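Side-chain contacts in N-acetyl-beta-D glucosaminidase (Rhizomucor miehei CAU432, PDB 4ZM6), which probably hydrolyses terminal beta-linked N-acetylglucosamine residues and, through a GCN5-related region that binds acetyl-CoA, acetylates glucosamine: residues A[94-99]-A[115-120]; A[131-136]-A[164-169]; A[700-705]-A[811-816]. All blocks are in the same frame, centred on the assembly; numbering follows the deposited sequence.

Contact 1 of 3, residues A[94-99]-A[115-120]; sequences TYLPGN and AMAISK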
ATOM      1  N   THR A  94      27.629 -14.753  19.917  1.00 63.78           N
ATOM      2  CA  THR A  94      26.873 -13.883  20.809  1.00 62.30           C
ATOM      3  C   THR A  94      25.378 -14.203  20.810  1.00 59.62           C
ATOM      4  O   THR A  94      24.818 -14.571  19.782  1.00 60.07           O
ATOM      5  CB  THR A  94      27.065 -12.407  20.408  1.00 63.71           C
ATOM      6  OG1 THR A  94      28.464 -12.123  20.291  1.00 64.02           O
ATOM      7  CG2 THR A  94      26.438 -11.468  21.440  1.00 65.11           C
ATOM      8  N   TYR A  95      24.748 -14.073  21.975  1.00 57.25           N
ATOM      9  CA  TYR A  95      23.288 -14.081  22.077  1.00 55.69           C
ATOM     10  C   TYR A  95      22.755 -12.719  21.635  1.00 54.81           C
ATOM     11  O   TYR A  95      22.972 -11.714  22.311  1.00 55.44           O
ATOM     12  CB  TYR A  95      22.823 -14.350  23.518  1.00 56.03           C
ATOM     13  CG  TYR A  95      22.991 -15.779  23.981  1.00 55.35           C
ATOM     14  CD1 TYR A  95      22.107 -16.766  23.569  1.00 56.39           C
ATOM     15  CD2 TYR A  95      24.025 -16.142  24.841  1.00 54.20           C
ATOM     16  CE1 TYR A  95      22.254 -18.080  23.983  1.00 57.14           C
ATOM     17  CE2 TYR A  95      24.180 -17.451  25.263  1.00 55.38           C
ATOM     18  CZ  TYR A  95      23.291 -18.418  24.832  1.00 56.83           C
ATOM     19  OH  TYR A  95      23.434 -19.726  25.240  1.00 58.26           O
ATOM     20  N   LEU A  96      22.067 -12.682  20.502  1.00 53.39           N
ATOM     21  CA  LEU A  96      21.370 -11.471  20.074  1.00 52.98           C
ATOM     22  C   LEU A  96      19.883 -11.784  19.909  1.00 51.02           C
ATOM     23  O   LEU A  96      19.518 -12.929  19.627  1.00 49.89           O
ATOM     24  CB  LEU A  96      21.963 -10.928  18.770  1.00 52.91           C
ATOM     25  CG  LEU A  96      23.427 -10.483  18.854  1.00 53.03           C
ATOM     26  CD1 LEU A  96      24.040 -10.399  17.463  1.00 53.70           C
ATOM     27  CD2 LEU A  96      23.562  -9.159  19.595  1.00 52.47           C
ATOM     28  N   PRO A  97      19.019 -10.772  20.094  1.00 50.54           N
ATOM     29  CA  PRO A  97      17.565 -10.971  20.097  1.00 50.74           C
ATOM     30  C   PRO A  97      17.023 -11.777  18.918  1.00 51.04           C
ATOM     31  O   PRO A  97      17.334 -11.476  17.767  1.00 52.07           O
ATOM     32  CB  PRO A  97      17.022  -9.546  20.049  1.00 50.42           C
ATOM     33  CG  PRO A  97      18.069  -8.730  20.714  1.00 50.77           C
ATOM     34  CD  PRO A  97      19.376  -9.361  20.334  1.00 50.63           C
ATOM     35  N   GLY A  98      16.225 -12.799  19.222  1.00 51.75           N
ATOM     36  CA  GLY A  98      15.498 -13.559  18.211  1.00 51.06           C
ATOM     37  C   GLY A  98      14.298 -12.790  17.706  1.00 50.44           C
ATOM     38  O   GLY A  98      14.054 -11.657  18.121  1.00 53.17           O
ATOM     39  N   ASN A  99      13.528 -13.415  16.831  1.00 48.65           N
ATOM     40  CA  ASN A  99      12.534 -12.683  16.057  1.00 48.77           C
ATOM     41  C   ASN A  99      11.491 -11.898  16.867  1.00 47.17           C
ATOM     42  O   ASN A  99      11.487 -10.672  16.806  1.00 49.03           O
ATOM     43  CB  ASN A  99      11.878 -13.597  15.010  1.00 50.04           C
ATOM     44  CG  ASN A  99      12.718 -13.738  13.739  1.00 50.00           C
ATOM     45  OD1 ASN A  99      13.932 -13.507  13.742  1.00 49.78           O
ATOM     46  ND2 ASN A  99      12.071 -14.118  12.644  1.00 49.71           N
ATOM     47  N   ALA A 115      21.447  -9.022  12.310  1.00 49.48           N
ATOM     48  CA  ALA A 115      21.772  -9.917  11.209  1.00 51.49           C
ATOM     49  C   ALA A 115      23.195  -9.683  10.684  1.00 53.18           C
ATOM     50  O   ALA A 115      23.904 -10.634  10.354  1.00 53.40           O
ATOM     51  CB  ALA A 115      20.753  -9.767  10.089  1.00 52.45           C
ATOM     52  N   MET A 116      23.606  -8.420  10.618  1.00 54.15           N
ATOM     53  CA  MET A 116      24.952  -8.069  10.176  1.00 53.70           C
ATOM     54  C   MET A 116      25.979  -8.653  11.133  1.00 53.00           C
ATOM     55  O   MET A 116      26.932  -9.303  10.704  1.00 53.54           O
ATOM     56  CB  MET A 116      25.128  -6.552  10.115  1.00 55.57           C
ATOM     57  CG  MET A 116      24.302  -5.866   9.042  1.00 57.01           C
ATOM     58  SD  MET A 116      24.453  -4.072   9.126  1.00 57.96           S
ATOM     59  CE  MET A 116      25.985  -3.859   8.223  1.00 57.58           C
ATOM     60  N   ALA A 117      25.771  -8.412  12.426  1.00 51.93           N
ATOM     61  CA  ALA A 117      26.637  -8.936  13.483  1.00 52.03           C
ATOM     62  C   ALA A 117      26.755 -10.461  13.445  1.00 55.22           C
ATOM     63  O   ALA A 117      27.841 -11.011  13.650  1.00 58.49           O
ATOM     64  CB  ALA A 117      26.123  -8.492  14.840  1.00 51.14           C
ATOM     65  N   ILE A 118      25.640 -11.137  13.181  1.00 55.00           N
ATOM     66  CA  ILE A 118      25.615 -12.595  13.123  1.00 53.84           C
ATOM     67  C   ILE A 118      26.324 -13.104  11.878  1.00 53.94           C
ATOM     68  O   ILE A 118      27.084 -14.064  11.954  1.00 57.02           O
ATOM     69  CB  ILE A 118      24.164 -13.137  13.184  1.00 53.25           C
ATOM     70  CG1 ILE A 118      23.631 -13.035  14.616  1.00 53.98           C
ATOM     71  CG2 ILE A 118      24.069 -14.575  12.680  1.00 52.36           C
ATOM     72  CD1 ILE A 118      24.380 -13.870  15.640  1.00 54.31           C
ATOM     73  N   SER A 119      26.077 -12.472  10.737  1.00 53.77           N
ATOM     74  CA  SER A 119      26.694 -12.920   9.485  1.00 55.51           C
ATOM     75  C   SER A 119      28.219 -12.808   9.551  1.00 56.90           C
ATOM     76  O   SER A 119      28.931 -13.672   9.045  1.00 55.93           O
ATOM     77  CB  SER A 119      26.130 -12.152   8.279  1.00 53.83           C
ATOM     78  OG  SER A 119      25.922 -10.790   8.589  1.00 53.54           O
ATOM     79  N   LYS A 120      28.704 -11.747  10.191  1.00 60.70           N
ATOM     80  CA  LYS A 120      30.137 -11.556  10.424  1.00 63.81           C
ATOM     81  C   LYS A 120      30.705 -12.757  11.181  1.00 63.82           C
ATOM     82  O   LYS A 120      31.684 -13.361  10.748  1.00 62.57           O
ATOM     83  CB  LYS A 120      30.371 -10.268  11.224  1.00 65.85           C
ATOM     84  CG  LYS A 120      31.787  -9.714  11.183  1.00 68.74           C
ATOM     85  CD  LYS A 120      31.897  -8.493  12.095  1.00 72.61           C
ATOM     86  CE  LYS A 120      32.957  -7.496  11.643  1.00 74.48           C
ATOM     87  NZ  LYS A 120      34.345  -7.941  11.952  1.00 75.73           N
TER
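In the TIM-barrel-type N-terminal domain of this family 3 glycosidase, Leu96 reaches from the loop after strand 76-79 to Ala117 and Ile118 on one face of helix 108-125. The side-chain contact is apolar and centres on one leucine methyl, CD1 of Leu96. This methyl lies 3.9 Å from the CB of Ala117, and it is equally close, at 3.9 Å, to CG1 of Ile118, so that it spans two consecutive helix residues. Leu96 and Ala117 both direct their CB toward the opposing segment. Ile118 meets the leucine differently: its CB does not aim at the loop, but the CG1 arm lies beside the backbone N (chi1 -75°) and carries its terminal CD1 round to within 3.9 Å of Leu96 CD1, the two side chains sliding past each other in opposite directions. The backbones stay well apart, the nearest pair of CA atoms, those of Thr94 and Ile118, being 7.9 Å from each other. Helix 357-368 closes over the same patch, with Ser364 against Leu96 and His360 against both Thr94 and Ala117. Tyr169 of helix 155-171 and Asn83 also pack on Ile118. The hydroxyl of Thr94 is hydrogen-bonded to Glu121, one residue beyond the helical segment, which ties the start of the loop segment to the same helix. At its other end the loop passes into helix 99-105 through Gly98, the N-cap residue, whose backbone N is hydrogen-bonded to Glu500. Next to the leucine, the carbonyl O of Thr94 comes to 4.2 Å from the terminal CD1 of Ile118.

Contact 2 of 3, residues A[131-136]-A[164-169]; sequences LAPVLD and AQVEGY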
ATOM      1  N   LEU A 131      19.952 -20.179   7.227  1.00 64.14           N
ATOM      2  CA  LEU A 131      18.579 -20.540   6.877  1.00 63.99           C
ATOM      3  C   LEU A 131      17.646 -19.664   7.706  1.00 63.02           C
ATOM      4  O   LEU A 131      17.134 -20.069   8.747  1.00 63.49           O
ATOM      5  CB  LEU A 131      18.321 -22.026   7.135  1.00 64.10           C
ATOM      6  CG  LEU A 131      19.265 -22.993   6.417  1.00 65.05           C
ATOM      7  CD1 LEU A 131      19.048 -24.412   6.924  1.00 67.11           C
ATOM      8  CD2 LEU A 131      19.078 -22.920   4.909  1.00 64.84           C
ATOM      9  N   ALA A 132      17.461 -18.442   7.227  1.00 61.46           N
ATOM     10  CA  ALA A 132      16.726 -17.417   7.946  1.00 59.06           C
ATOM     11  C   ALA A 132      16.522 -16.242   6.990  1.00 57.68           C
ATOM     12  O   ALA A 132      17.192 -16.164   5.957  1.00 56.57           O
ATOM     13  CB  ALA A 132      17.511 -16.984   9.180  1.00 58.66           C
ATOM     14  N   PRO A 133      15.603 -15.325   7.324  1.00 55.47           N
ATOM     15  CA  PRO A 133      14.781 -15.273   8.516  1.00 54.50           C
ATOM     16  C   PRO A 133      13.460 -15.999   8.352  1.00 53.40           C
ATOM     17  O   PRO A 133      13.102 -16.416   7.253  1.00 52.77           O
ATOM     18  CB  PRO A 133      14.518 -13.779   8.667  1.00 55.33           C
ATOM     19  CG  PRO A 133      14.405 -13.309   7.257  1.00 56.21           C
ATOM     20  CD  PRO A 133      15.311 -14.189   6.432  1.00 56.18           C
ATOM     21  N   VAL A 134      12.751 -16.137   9.463  1.00 53.06           N
ATOM     22  CA  VAL A 134      11.400 -16.662   9.478  1.00 51.54           C
ATOM     23  C   VAL A 134      10.450 -15.511   9.151  1.00 51.09           C
ATOM     24  O   VAL A 134      10.490 -14.470   9.803  1.00 50.95           O
ATOM     25  CB  VAL A 134      11.078 -17.262  10.863  1.00 52.54           C
ATOM     26  CG1 VAL A 134       9.607 -17.630  10.989  1.00 53.44           C
ATOM     27  CG2 VAL A 134      11.951 -18.480  11.114  1.00 52.81           C
ATOM     28  N   LEU A 135       9.620 -15.689   8.127  1.00 51.38           N
ATOM     29  CA  LEU A 135       8.590 -14.706   7.773  1.00 49.01           C
ATOM     30  C   LEU A 135       7.177 -15.220   8.075  1.00 50.06           C
ATOM     31  O   LEU A 135       6.189 -14.636   7.615  1.00 51.50           O
ATOM     32  CB  LEU A 135       8.706 -14.325   6.297  1.00 47.00           C
ATOM     33  CG  LEU A 135      10.050 -13.781   5.810  1.00 46.07           C
ATOM     34  CD1 LEU A 135       9.881 -13.173   4.433  1.00 45.90           C
ATOM     35  CD2 LEU A 135      10.630 -12.748   6.757  1.00 46.91           C
ATOM     36  N   ASP A 136       7.083 -16.307   8.843  1.00 49.81           N
ATOM     37  CA  ASP A 136       5.794 -16.818   9.313  1.00 49.82           C
ATOM     38  C   ASP A 136       5.163 -15.797  10.243  1.00 50.06           C
ATOM     39  O   ASP A 136       5.870 -15.128  10.991  1.00 49.34           O
ATOM     40  CB  ASP A 136       5.963 -18.125  10.073  1.00 50.02           C
ATOM     41  CG  ASP A 136       6.636 -19.202   9.254  1.00 51.84           C
ATOM     42  OD1 ASP A 136       6.347 -19.330   8.040  1.00 51.33           O
ATOM     43  OD2 ASP A 136       7.456 -19.935   9.842  1.00 51.46           O
ATOM     44  N   ALA A 164      14.734  -6.347   6.633  1.00 51.50           N
ATOM     45  CA  ALA A 164      15.876  -5.769   7.323  1.00 50.66           C
ATOM     46  C   ALA A 164      16.948  -6.806   7.606  1.00 50.67           C
ATOM     47  O   ALA A 164      18.136  -6.519   7.474  1.00 49.43           O
ATOM     48  CB  ALA A 164      15.428  -5.114   8.618  1.00 50.94           C
ATOM     49  N   GLN A 165      16.522  -8.006   7.994  1.00 52.30           N
ATOM     50  CA  GLN A 165      17.449  -9.081   8.354  1.00 52.14           C
ATOM     51  C   GLN A 165      18.049  -9.744   7.120  1.00 51.93           C
ATOM     52  O   GLN A 165      19.237 -10.056   7.104  1.00 53.30           O
ATOM     53  CB  GLN A 165      16.761 -10.120   9.244  1.00 52.47           C
ATOM     54  CG  GLN A 165      16.480  -9.625  10.655  1.00 53.08           C
ATOM     55  CD  GLN A 165      16.595 -10.723  11.702  1.00 52.47           C
ATOM     56  OE1 GLN A 165      16.018 -11.802  11.559  1.00 53.21           O
ATOM     57  NE2 GLN A 165      17.350 -10.452  12.762  1.00 50.93           N
ATOM     58  N   VAL A 166      17.229  -9.958   6.095  1.00 51.71           N
ATOM     59  CA  VAL A 166      17.718 -10.439   4.804  1.00 51.64           C
ATOM     60  C   VAL A 166      18.810  -9.503   4.272  1.00 52.42           C
ATOM     61  O   VAL A 166      19.853  -9.960   3.813  1.00 53.48           O
ATOM     62  CB  VAL A 166      16.578 -10.549   3.774  1.00 51.82           C
ATOM     63  CG1 VAL A 166      17.128 -10.798   2.374  1.00 52.03           C
ATOM     64  CG2 VAL A 166      15.611 -11.657   4.175  1.00 52.03           C
ATOM     65  N   GLU A 167      18.567  -8.197   4.337  1.00 52.70           N
ATOM     66  CA  GLU A 167      19.612  -7.221   4.048  1.00 53.64           C
ATOM     67  C   GLU A 167      20.815  -7.497   4.944  1.00 54.60           C
ATOM     68  O   GLU A 167      21.898  -7.796   4.458  1.00 56.17           O
ATOM     69  CB  GLU A 167      19.108  -5.777   4.247  1.00 52.54           C
ATOM     70  CG  GLU A 167      20.218  -4.731   4.369  1.00 51.58           C
ATOM     71  CD  GLU A 167      19.733  -3.298   4.226  1.00 50.80           C
ATOM     72  OE1 GLU A 167      20.525  -2.374   4.485  1.00 49.65           O
ATOM     73  OE2 GLU A 167      18.567  -3.080   3.855  1.00 52.29           O
ATOM     74  N   GLY A 168      20.609  -7.418   6.253  1.00 55.73           N
ATOM     75  CA  GLY A 168      21.696  -7.575   7.220  1.00 57.28           C
ATOM     76  C   GLY A 168      22.578  -8.788   6.982  1.00 58.00           C
ATOM     77  O   GLY A 168      23.805  -8.672   6.941  1.00 57.77           O
ATOM     78  N   TYR A 169      21.951  -9.950   6.817  1.00 58.95           N
ATOM     79  CA  TYR A 169      22.683 -11.198   6.625  1.00 58.85           C
ATOM     80  C   TYR A 169      23.476 -11.168   5.334  1.00 57.15           C
ATOM     81  O   TYR A 169      24.667 -11.460   5.334  1.00 60.20           O
ATOM     82  CB  TYR A 169      21.735 -12.405   6.599  1.00 60.32           C
ATOM     83  CG  TYR A 169      21.136 -12.777   7.940  1.00 61.24           C
ATOM     84  CD1 TYR A 169      21.940 -12.997   9.054  1.00 61.40           C
ATOM     85  CD2 TYR A 169      19.764 -12.945   8.086  1.00 62.43           C
ATOM     86  CE1 TYR A 169      21.390 -13.353  10.277  1.00 62.30           C
ATOM     87  CE2 TYR A 169      19.204 -13.294   9.305  1.00 62.27           C
ATOM     88  CZ  TYR A 169      20.018 -13.501  10.398  1.00 61.58           C
ATOM     89  OH  TYR A 169      19.457 -13.851  11.606  1.00 58.62           O
TER
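Pro133 and Val166 carry the apolar part of this buried contact. The ring carbons CG and CD of the proline both face one valine methyl, with Val166 CG2 at 3.4 Å from Pro133 CD and at 3.7 Å from Pro133 CG, and the two side chains cross at about a right angle. With CG1 of Val166 anti to the backbone N (chi1 169°), CG2 is the branch left beside that N, and it is this branch that meets the ring. A second apolar touch lies one residue earlier in the loop, where the CB of Ala132 is 4.1 Å from CE2 of Tyr169 and approaches the ring obliquely. The peptide bond between Ala132 and Pro133 is cis, and both residues direct their CB toward the helix.

The elements brought together form a beta-alpha-beta unit of the TIM-barrel-type domain: strand 129-130 is followed by helix 155-171 and then strand 178-181. Ile178 of that last strand packs on both Pro133 and Val166, while backbone hydrogen bonds join Pro133 and Leu135 to Lys179.

One polar group of the helix lies against the proline. The amide oxygen OE1 of Gln165 lies 3.8 Å from Pro133 CB, a van der Waals approach made by a chain bent at chi2 (-146°). Its polar partner is the hydroxyl of Tyr151, and NE2 of the same amide makes a weak hydrogen bond to the carbonyl O of Ala111, so both ends of the group are engaged. The hydroxyl of Tyr169 is weakly hydrogen-bonded to Asn83. Farther along the loop, Asp136 OD1 is hydrogen-bonded to the backbone N atoms of His180 and His184, which lie in the histidine-rich KHFPGHG sequence recognisable in family 3 N-acetylglucosaminidases.

Contact 3 of 3, residues A[700-705]-A[811-816]; sequences DKIQAR and IGIGIV. With SO4 (sulfate ion), chain D.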
ATOM      1  N   ASP A 700      47.861  40.644  -7.835  1.00 84.58           N
ATOM      2  CA  ASP A 700      48.569  40.969  -9.080  1.00 85.95           C
ATOM      3  C   ASP A 700      49.286  39.763  -9.686  1.00 83.87           C
ATOM      4  O   ASP A 700      49.384  39.643 -10.911  1.00 81.49           O
ATOM      5  CB  ASP A 700      49.581  42.099  -8.853  1.00 87.53           C
ATOM      6  CG  ASP A 700      48.975  43.290  -8.138  1.00 89.18           C
ATOM      7  OD1 ASP A 700      48.811  43.216  -6.902  1.00 93.68           O
ATOM      8  OD2 ASP A 700      48.666  44.297  -8.809  1.00 86.81           O
ATOM      9  N   LYS A 701      49.787  38.881  -8.823  1.00 80.59           N
ATOM     10  CA  LYS A 701      50.480  37.665  -9.261  1.00 80.88           C
ATOM     11  C   LYS A 701      49.577  36.837 -10.176  1.00 78.30           C
ATOM     12  O   LYS A 701      50.021  36.307 -11.199  1.00 76.94           O
ATOM     13  CB  LYS A 701      50.928  36.803  -8.067  1.00 82.16           C
ATOM     14  CG  LYS A 701      51.617  37.556  -6.933  1.00 85.59           C
ATOM     15  CD  LYS A 701      50.667  37.845  -5.769  1.00 88.18           C
ATOM     16  CE  LYS A 701      50.974  39.173  -5.092  1.00 89.53           C
ATOM     17  NZ  LYS A 701      49.802  39.692  -4.334  1.00 89.20           N
ATOM     18  N   ILE A 702      48.301  36.762  -9.806  1.00 74.50           N
ATOM     19  CA  ILE A 702      47.326  35.932 -10.507  1.00 70.98           C
ATOM     20  C   ILE A 702      46.896  36.608 -11.811  1.00 71.00           C
ATOM     21  O   ILE A 702      46.786  35.950 -12.852  1.00 70.14           O
ATOM     22  CB  ILE A 702      46.104  35.629  -9.607  1.00 69.38           C
ATOM     23  CG1 ILE A 702      46.582  35.124  -8.229  1.00 68.63           C
ATOM     24  CG2 ILE A 702      45.183  34.613 -10.273  1.00 68.38           C
ATOM     25  CD1 ILE A 702      45.519  34.477  -7.363  1.00 67.57           C
ATOM     26  N   GLN A 703      46.670  37.920 -11.751  1.00 70.65           N
ATOM     27  CA  GLN A 703      46.395  38.721 -12.947  1.00 70.36           C
ATOM     28  C   GLN A 703      47.494  38.544 -13.976  1.00 70.83           C
ATOM     29  O   GLN A 703      47.223  38.298 -15.149  1.00 69.89           O
ATOM     30  CB  GLN A 703      46.302  40.202 -12.597  1.00 70.92           C
ATOM     31  CG  GLN A 703      45.128  40.561 -11.704  1.00 73.85           C
ATOM     32  CD  GLN A 703      44.708  42.011 -11.841  1.00 74.07           C
ATOM     33  OE1 GLN A 703      44.748  42.573 -12.934  1.00 76.77           O
ATOM     34  NE2 GLN A 703      44.295  42.623 -10.735  1.00 71.89           N
ATOM     35  N   ALA A 704      48.737  38.685 -13.517  1.00 73.60           N
ATOM     36  CA  ALA A 704      49.920  38.514 -14.359  1.00 73.12           C
ATOM     37  C   ALA A 704      50.024  37.093 -14.907  1.00 70.93           C
ATOM     38  O   ALA A 704      50.329  36.901 -16.085  1.00 69.27           O
ATOM     39  CB  ALA A 704      51.174  38.864 -13.575  1.00 74.40           C
ATOM     40  N   ARG A 705      49.769  36.107 -14.048  1.00 70.32           N
ATOM     41  CA  ARG A 705      49.797  34.697 -14.451  1.00 71.70           C
ATOM     42  C   ARG A 705      48.743  34.411 -15.527  1.00 68.27           C
ATOM     43  O   ARG A 705      49.058  33.838 -16.578  1.00 64.87           O
ATOM     44  CB  ARG A 705      49.573  33.789 -13.236  1.00 73.97           C
ATOM     45  CG  ARG A 705      49.844  32.308 -13.475  1.00 76.60           C
ATOM     46  CD  ARG A 705      51.295  31.929 -13.216  1.00 80.43           C
ATOM     47  NE  ARG A 705      51.444  30.490 -12.986  1.00 84.94           N
ATOM     48  CZ  ARG A 705      51.164  29.863 -11.840  1.00 86.65           C
ATOM     49  NH1 ARG A 705      50.709  30.535 -10.784  1.00 86.06           N
ATOM     50  NH2 ARG A 705      51.335  28.546 -11.749  1.00 87.53           N
ATOM     51  N   ILE A 811      45.481  28.125 -13.162  1.00 59.14           N
ATOM     52  CA  ILE A 811      44.138  28.435 -13.656  1.00 56.76           C
ATOM     53  C   ILE A 811      43.087  28.336 -12.556  1.00 59.41           C
ATOM     54  O   ILE A 811      42.281  29.250 -12.382  1.00 63.61           O
ATOM     55  CB  ILE A 811      43.730  27.504 -14.817  1.00 54.04           C
ATOM     56  CG1 ILE A 811      44.592  27.795 -16.050  1.00 53.16           C
ATOM     57  CG2 ILE A 811      42.249  27.669 -15.145  1.00 53.41           C
ATOM     58  CD1 ILE A 811      44.402  26.828 -17.196  1.00 51.87           C
ATOM     59  N   GLY A 812      43.098  27.225 -11.826  1.00 58.78           N
ATOM     60  CA  GLY A 812      42.143  27.000 -10.748  1.00 59.55           C
ATOM     61  C   GLY A 812      42.038  28.174  -9.796  1.00 60.59           C
ATOM     62  O   GLY A 812      40.942  28.590  -9.432  1.00 62.25           O
ATOM     63  N   ILE A 813      43.182  28.725  -9.409  1.00 62.55           N
ATOM     64  CA  ILE A 813      43.207  29.848  -8.467  1.00 64.18           C
ATOM     65  C   ILE A 813      42.763  31.109  -9.206  1.00 62.51           C
ATOM     66  O   ILE A 813      42.140  31.999  -8.619  1.00 60.08           O
ATOM     67  CB  ILE A 813      44.600  30.078  -7.824  1.00 65.61           C
ATOM     68  CG1 ILE A 813      45.288  28.746  -7.482  1.00 69.11           C
ATOM     69  CG2 ILE A 813      44.462  30.932  -6.565  1.00 64.09           C
ATOM     70  CD1 ILE A 813      46.367  28.303  -8.456  1.00 70.16           C
ATOM     71  N   GLY A 814      43.098  31.172 -10.494  1.00 59.92           N
ATOM     72  CA  GLY A 814      42.657  32.252 -11.361  1.00 60.17           C
ATOM     73  C   GLY A 814      41.152  32.338 -11.477  1.00 59.79           C
ATOM     74  O   GLY A 814      40.555  33.370 -11.157  1.00 60.19           O
ATOM     75  N   ILE A 815      40.540  31.245 -11.924  1.00 58.74           N
ATOM     76  CA  ILE A 815      39.091  31.200 -12.119  1.00 55.69           C
ATOM     77  C   ILE A 815      38.317  31.435 -10.822  1.00 54.10           C
ATOM     78  O   ILE A 815      37.244  32.036 -10.844  1.00 58.40           O
ATOM     79  CB  ILE A 815      38.640  29.882 -12.777  1.00 53.71           C
ATOM     80  CG1 ILE A 815      37.208  30.011 -13.289  1.00 52.49           C
ATOM     81  CG2 ILE A 815      38.769  28.713 -11.811  1.00 54.98           C
ATOM     82  CD1 ILE A 815      36.784  28.867 -14.181  1.00 53.75           C
ATOM     83  N   VAL A 816      38.858  30.980  -9.699  1.00 50.30           N
ATOM     84  CA  VAL A 816      38.242  31.264  -8.404  1.00 51.02           C
ATOM     85  C   VAL A 816      38.376  32.750  -8.088  1.00 51.53           C
ATOM     86  O   VAL A 816      37.427  33.379  -7.634  1.00 52.07           O
ATOM     87  CB  VAL A 816      38.852  30.403  -7.270  1.00 51.11           C
ATOM     88  CG1 VAL A 816      38.479  30.936  -5.897  1.00 51.18           C
ATOM     89  CG2 VAL A 816      38.383  28.965  -7.402  1.00 51.97           C
TER
HETATM   90  S   SO4 D 902      45.893  24.357 -11.091  1.00 83.89           S
HETATM   91  O1  SO4 D 902      45.870  24.795 -12.508  1.00 84.61           O
HETATM   92  O2  SO4 D 902      47.144  23.614 -10.843  1.00 84.81           O
HETATM   93  O3  SO4 D 902      44.744  23.463 -10.810  1.00 78.95           O
HETATM   94  O4  SO4 D 902      45.855  25.543 -10.202  1.00 80.54           O
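Ile702, in the first turn of helix 700-709, meets Ile813 and Gly814 of helix 811-825 with two separate branches. Its CG2 methyl lies over bare backbone, 3.6 Å from the CA of Gly814 and 4.0 Å from the N of the same glycine. The helices come close here, with the CA atoms of Ile702 and Gly814 6.0 Å apart. The longer arm of Ile702, extended at chi2 (-166°), carries CD1 to 3.8 Å from CG2 of Ile813, and the two isoleucines cross at about a right angle. Next in sequence, Gln703 turns back to its own chain, its NE2 hydrogen-bonded to the carbonyl O of Val698. At the start of the second helix a sulfate, probably from the crystallisation liquor, is held by Gly808 N and, weakly, by Ile811 N. The sequence there resembles the glycine-rich acetyl-CoA loop around Gly624 and Gly626, so the anion may mark an equivalent phosphate site of the GNAT fold. Helix 700-709 covers one flank of helix 811-825; Ile811 and Ile815 pack on strands 711-715 and 763-771, and Phe841 of helix 839-843 touches Ile813 and Val816.

Overall arrangement
Along the chain the three contacts follow one another in series. Contacts 1 and 2 lie in the glycosidase domain, with centres 11 Å apart, and are joined by helices 108-125 and 155-171, which pack directly on each other: the CB of Ala115 is 3.4 Å from the O of Gln165. Together they connect the loops after strands 76-79 and 129-130 to successive helices of one barrel. Contact 3 lies in the C-terminal acetyltransferase-like region, between helices 700-709 and 811-825, its centre about 57 and 58 Å from those of contacts 1 and 2, with nearest atoms about 38 Å away. The separation reflects a multidomain chain: acetyl-CoA binds residues between 520 and 676, away from contact 3.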